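Local coordinates for protein phosphopantothenoylcysteine decarboxylase (PDB 6EOA) that binds flavin mononucleotide and, as a member of the homooligomeric flavin-containing cysteine decarboxylase superfamily, probably decarboxylates phosphopantothenoylcysteine in coenzyme A biosynthesis, at residues A[132-137]-A[165-170]; A[33-38]-A[231-236]. All coordinates share one frame; numbering follows the deposited sequence.

Contact 1: residues A[132-137]-A[165-170]; sequences DLVVIA and PSTPVI
Three backbone hydrogen bonds join V134 and I136 to the segment 165-170, in the alternating pattern of a parallel sheet. V134 N gives its hydrogen to P168 O at 3.1 Å; V134 O takes one from I170 N at 2.8 Å; and I136 N reaches I170 O at 2.7 Å, so that both the backbone N and O of I170 are spent on one partner strand. All three are nearly straight, with N-H...O angles of 165° to 168°. Two CA-H...O contacts supplement them, the shorter from V169 CA to V134 O at 3.2 Å.

Apolar contacts fall on both faces. On that of V135 and I170, L133 lays CD1 across the ring of P168, 3.7 Å from CG, and the same methyl also meets CG1 of I170 at 4.1 Å. CG of L133 is anti to the backbone N (chi1 173°), and from there the CD1 branch touches both residues. On the face of V134 and V169, the methyl CG2 of V134 meets CG2 of T167 at 3.9 Å, and CD1 of I136 comes against CG1 of V169.

The pair lies inside a three-layer Rossmann-like core: strand 35-41 flanks 133-139 on its other edge, L160 of helix 155-162 packs on V134, I136 and V169, and F232 of helix 222-237 covers L133 and I170.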
loop_
_atom_site.group_PDB
_atom_site.type_symbol
_atom_site.label_atom_id
_atom_site.label_comp_id
_atom_site.label_asym_id
_atom_site.label_seq_id
_atom_site.Cartn_x
_atom_site.Cartn_y
_atom_site.Cartn_z
ATOM N N ASP A 132 20.208 -2.490 18.243
ATOM C CA ASP A 132 20.115 -3.491 19.301
ATOM C C ASP A 132 18.656 -3.650 19.700
ATOM O O ASP A 132 18.254 -4.666 20.264
ATOM C CB ASP A 132 20.956 -3.091 20.517
ATOM C CG ASP A 132 22.436 -3.055 20.212
ATOM O OD1 ASP A 132 22.903 -3.915 19.436
ATOM O OD2 ASP A 132 23.132 -2.166 20.746
ATOM N N LEU A 133 17.871 -2.621 19.400
ATOM C CA LEU A 133 16.454 -2.596 19.725
ATOM C C LEU A 133 15.718 -1.722 18.720
ATOM O O LEU A 133 16.230 -0.687 18.293
ATOM C CB LEU A 133 16.235 -2.079 21.152
ATOM C CG LEU A 133 14.795 -1.837 21.618
ATOM C CD1 LEU A 133 14.000 -3.136 21.658
ATOM C CD2 LEU A 133 14.773 -1.148 22.980
ATOM N N VAL A 134 14.526 -2.150 18.324
ATOM C CA VAL A 134 13.675 -1.337 17.466
ATOM C C VAL A 134 12.398 -0.978 18.210
ATOM O O VAL A 134 11.684 -1.859 18.690
ATOM C CB VAL A 134 13.328 -2.055 16.149
ATOM C CG1 VAL A 134 12.365 -1.215 15.325
ATOM C CG2 VAL A 134 14.593 -2.345 15.354
ATOM N N VAL A 135 12.122 0.317 18.316
ATOM C CA VAL A 135 10.924 0.790 19.003
ATOM C C VAL A 135 10.017 1.555 18.043
ATOM O O VAL A 135 10.416 2.563 17.462
ATOM C CB VAL A 135 11.278 1.689 20.205
ATOM C CG1 VAL A 135 10.030 2.035 21.002
ATOM C CG2 VAL A 135 12.304 0.998 21.103
ATOM N N ILE A 136 8.793 1.067 17.878
ATOM C CA ILE A 136 7.819 1.738 17.033
ATOM C C ILE A 136 6.893 2.588 17.893
ATOM O O ILE A 136 5.941 2.083 18.484
ATOM C CB ILE A 136 6.995 0.737 16.218
ATOM C CG1 ILE A 136 7.908 -0.311 15.582
ATOM C CG2 ILE A 136 6.198 1.465 15.156
ATOM C CD1 ILE A 136 7.156 -1.399 14.851
ATOM N N ALA A 137 7.186 3.882 17.962
ATOM C CA ALA A 137 6.451 4.790 18.834
ATOM C C ALA A 137 6.340 6.174 18.204
ATOM O O ALA A 137 7.320 6.916 18.150
ATOM C CB ALA A 137 7.124 4.878 20.197
ATOM N N PRO A 165 16.066 -12.274 14.282
ATOM C CA PRO A 165 15.405 -12.545 15.565
ATOM C C PRO A 165 16.270 -12.114 16.748
ATOM O O PRO A 165 15.810 -12.105 17.891
ATOM C CB PRO A 165 15.212 -14.064 15.550
ATOM C CG PRO A 165 16.275 -14.570 14.639
ATOM C CD PRO A 165 16.448 -13.513 13.583
ATOM N N SER A 166 17.520 -11.766 16.451
ATOM C CA SER A 166 18.441 -11.189 17.420
ATOM C C SER A 166 17.849 -9.928 18.029
ATOM O O SER A 166 17.900 -9.724 19.242
ATOM C CB SER A 166 19.778 -10.859 16.751
ATOM O OG SER A 166 20.092 -11.801 15.743
ATOM N N THR A 167 17.286 -9.088 17.165
ATOM C CA THR A 167 16.798 -7.775 17.563
ATOM C C THR A 167 15.340 -7.781 18.027
ATOM O O THR A 167 14.438 -8.133 17.267
ATOM C CB THR A 167 16.942 -6.762 16.408
ATOM O OG1 THR A 167 18.310 -6.704 15.982
ATOM C CG2 THR A 167 16.497 -5.380 16.852
ATOM N N PRO A 168 15.106 -7.389 19.288
ATOM C CA PRO A 168 13.749 -7.238 19.825
ATOM C C PRO A 168 13.017 -6.019 19.253
ATOM O O PRO A 168 13.648 -5.048 18.833
ATOM C CB PRO A 168 13.983 -7.078 21.330
ATOM C CG PRO A 168 15.376 -6.553 21.446
ATOM C CD PRO A 168 16.138 -7.182 20.320
ATOM N N VAL A 169 11.690 -6.081 19.239
ATOM C CA VAL A 169 10.874 -4.992 18.721
ATOM C C VAL A 169 9.782 -4.616 19.710
ATOM O O VAL A 169 9.050 -5.479 20.191
ATOM C CB VAL A 169 10.215 -5.357 17.373
ATOM C CG1 VAL A 169 9.272 -4.246 16.922
ATOM C CG2 VAL A 169 11.271 -5.626 16.320
ATOM N N ILE A 170 9.680 -3.326 20.011
ATOM C CA ILE A 170 8.607 -2.828 20.858
ATOM C C ILE A 170 7.644 -1.974 20.045
ATOM O O ILE A 170 8.035 -0.967 19.461
ATOM C CB ILE A 170 9.143 -1.999 22.031
ATOM C CG1 ILE A 170 10.088 -2.845 22.889
ATOM C CG2 ILE A 170 7.991 -1.468 22.864
ATOM C CD1 ILE A 170 10.772 -2.064 23.987
#

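Contact 2: residues A[33-38]-A[231-236]; sequences GIFRVV and GFATMH
F35 meets A233 through its ring face: CA of A233 stands 3.8 Å from the ring centroid, almost on the ring normal, in a CH-pi contact. The methyl CB of A233 adds a touch at 3.8 Å to CD1 of F35. The CD2-CE2 edge of the same ring meets H236, whose CG lies near the phenyl plane, 3.4 Å from CD2 of F35, while that CD2 in turn sits over a face of the imidazole. The two rings are inclined at 58° with centroids 5.1 Å apart, an oblique pair. At the far end of the phenyl ring, CZ of F35 reaches CB of F232 at 4.1 Å.

Both F35 (chi1 -173°) and H236 have CG anti to the backbone N, an extended setting that places each ring between the strand and the helix. F232 and H236, one turn apart and linked by the helical bond from H236 N to F232 O, both start out toward the strand, though the F232 ring then leads away.

The axes of strand 35-38 and helix 231-236 approach to 9.2 Å, their N-to-C directions 142° apart, the usual layering of an alpha/beta sandwich. D132 and L133 flank F35 from the neighbouring strand's side, and I63 of strand 63-69 touches A233.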
loop_
_atom_site.group_PDB
_atom_site.type_symbol
_atom_site.label_atom_id
_atom_site.label_comp_id
_atom_site.label_asym_id
_atom_site.label_seq_id
_atom_site.Cartn_x
_atom_site.Cartn_y
_atom_site.Cartn_z
ATOM N N GLY A 33 30.359 -0.583 25.201
ATOM C CA GLY A 33 29.328 -0.335 26.195
ATOM C C GLY A 33 28.218 0.582 25.716
ATOM O O GLY A 33 27.686 1.385 26.485
ATOM N N ILE A 34 27.857 0.464 24.444
ATOM C CA ILE A 34 26.828 1.323 23.872
ATOM C C ILE A 34 25.607 0.519 23.439
ATOM O O ILE A 34 25.729 -0.505 22.767
ATOM C CB ILE A 34 27.373 2.122 22.672
ATOM C CG1 ILE A 34 28.575 2.963 23.108
ATOM C CG2 ILE A 34 26.286 3.008 22.076
ATOM C CD1 ILE A 34 29.539 3.287 21.989
ATOM N N PHE A 35 24.430 0.987 23.848
ATOM C CA PHE A 35 23.168 0.373 23.456
ATOM C C PHE A 35 22.538 1.197 22.347
ATOM O O PHE A 35 22.400 2.414 22.475
ATOM C CB PHE A 35 22.223 0.266 24.653
ATOM C CG PHE A 35 20.970 -0.513 24.375
ATOM C CD1 PHE A 35 19.742 0.124 24.285
ATOM C CD2 PHE A 35 21.018 -1.887 24.207
ATOM C CE1 PHE A 35 18.587 -0.598 24.036
ATOM C CE2 PHE A 35 19.868 -2.611 23.955
ATOM C CZ PHE A 35 18.652 -1.966 23.870
ATOM N N ARG A 36 22.156 0.536 21.261
ATOM C CA ARG A 36 21.707 1.241 20.066
ATOM C C ARG A 36 20.226 1.007 19.782
ATOM O O ARG A 36 19.786 -0.127 19.579
ATOM C CB ARG A 36 22.558 0.822 18.868
ATOM C CG ARG A 36 24.021 1.213 19.028
ATOM C CD ARG A 36 24.924 0.537 18.015
ATOM N NE ARG A 36 26.240 1.172 17.983
ATOM C CZ ARG A 36 27.291 0.775 18.694
ATOM N NH1 ARG A 36 27.199 -0.273 19.506
ATOM N NH2 ARG A 36 28.442 1.427 18.590
ATOM N N VAL A 37 19.467 2.098 19.775
ATOM C CA VAL A 37 18.028 2.040 19.576
ATOM C C VAL A 37 17.637 2.724 18.280
ATOM O O VAL A 37 18.037 3.858 18.026
ATOM C CB VAL A 37 17.260 2.709 20.739
ATOM C CG1 VAL A 37 15.767 2.507 20.575
ATOM C CG2 VAL A 37 17.716 2.160 22.071
ATOM N N VAL A 38 16.864 2.026 17.457
ATOM C CA VAL A 38 16.226 2.655 16.313
ATOM C C VAL A 38 14.785 2.990 16.673
ATOM O O VAL A 38 13.999 2.108 17.022
ATOM C CB VAL A 38 16.257 1.757 15.062
ATOM C CG1 VAL A 38 15.298 2.286 14.004
ATOM C CG2 VAL A 38 17.667 1.669 14.509
ATOM N N GLY A 231 15.278 -0.082 30.458
ATOM C CA GLY A 231 15.188 -1.408 31.043
ATOM C C GLY A 231 15.806 -2.464 30.146
ATOM O O GLY A 231 16.335 -3.471 30.623
ATOM N N PHE A 232 15.739 -2.232 28.837
ATOM C CA PHE A 232 16.360 -3.125 27.864
ATOM C C PHE A 232 17.856 -2.871 27.768
ATOM O O PHE A 232 18.640 -3.799 27.564
ATOM C CB PHE A 232 15.714 -2.963 26.489
ATOM C CG PHE A 232 14.564 -3.891 26.253
ATOM C CD1 PHE A 232 14.769 -5.132 25.675
ATOM C CD2 PHE A 232 13.278 -3.528 26.616
ATOM C CE1 PHE A 232 13.714 -5.995 25.460
ATOM C CE2 PHE A 232 12.217 -4.386 26.403
ATOM C CZ PHE A 232 12.436 -5.621 25.823
ATOM N N ALA A 233 18.243 -1.606 27.903
ATOM C CA ALA A 233 19.653 -1.238 27.935
ATOM C C ALA A 233 20.337 -1.940 29.099
ATOM O O ALA A 233 21.446 -2.448 28.958
ATOM C CB ALA A 233 19.812 0.270 28.045
ATOM N N THR A 234 19.655 -1.972 30.242
ATOM C CA THR A 234 20.148 -2.657 31.431
ATOM C C THR A 234 20.358 -4.147 31.169
ATOM O O THR A 234 21.422 -4.691 31.464
ATOM C CB THR A 234 19.180 -2.481 32.620
ATOM O OG1 THR A 234 19.084 -1.093 32.961
ATOM C CG2 THR A 234 19.670 -3.258 33.830
ATOM N N MET A 235 19.335 -4.796 30.617
ATOM C CA MET A 235 19.419 -6.195 30.205
ATOM C C MET A 235 20.640 -6.457 29.336
ATOM O O MET A 235 21.361 -7.434 29.527
ATOM C CB MET A 235 18.165 -6.600 29.427
ATOM C CG MET A 235 17.067 -7.242 30.250
ATOM S SD MET A 235 15.830 -7.980 29.164
ATOM C CE MET A 235 16.823 -9.203 28.307
ATOM N N HIS A 236 20.855 -5.561 28.378
ATOM C CA HIS A 236 21.885 -5.720 27.361
ATOM C C HIS A 236 23.303 -5.567 27.908
ATOM O O HIS A 236 24.234 -6.207 27.417
ATOM C CB HIS A 236 21.648 -4.708 26.242
ATOM C CG HIS A 236 22.680 -4.748 25.157
ATOM N ND1 HIS A 236 23.759 -3.891 25.128
ATOM C CD2 HIS A 236 22.788 -5.528 24.057
ATOM C CE1 HIS A 236 24.494 -4.149 24.060
ATOM N NE2 HIS A 236 23.926 -5.137 23.393
#

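In the fold
Contacts 1 and 2 lie with centres about 11 Å apart and share one parallel sheet, in which strands 35-41, 133-139 and 169-173 are consecutive neighbours. Along the chain, contact 1 lies within the stretch whose two ends contact 2 brings together, the start of the modelled fold and its last helix. The two meet directly: V135 N probably bonds to V38 O, and CB of L133 packs on CZ of F35 at 3.6 Å. Contact 1 thus supplies strand pairing within the sheet and contact 2 a helix laid over it. Contact 2 is remote from the annotated sites, whereas the side chain of I136 in contact 1 is about 8 Å from bound FMN.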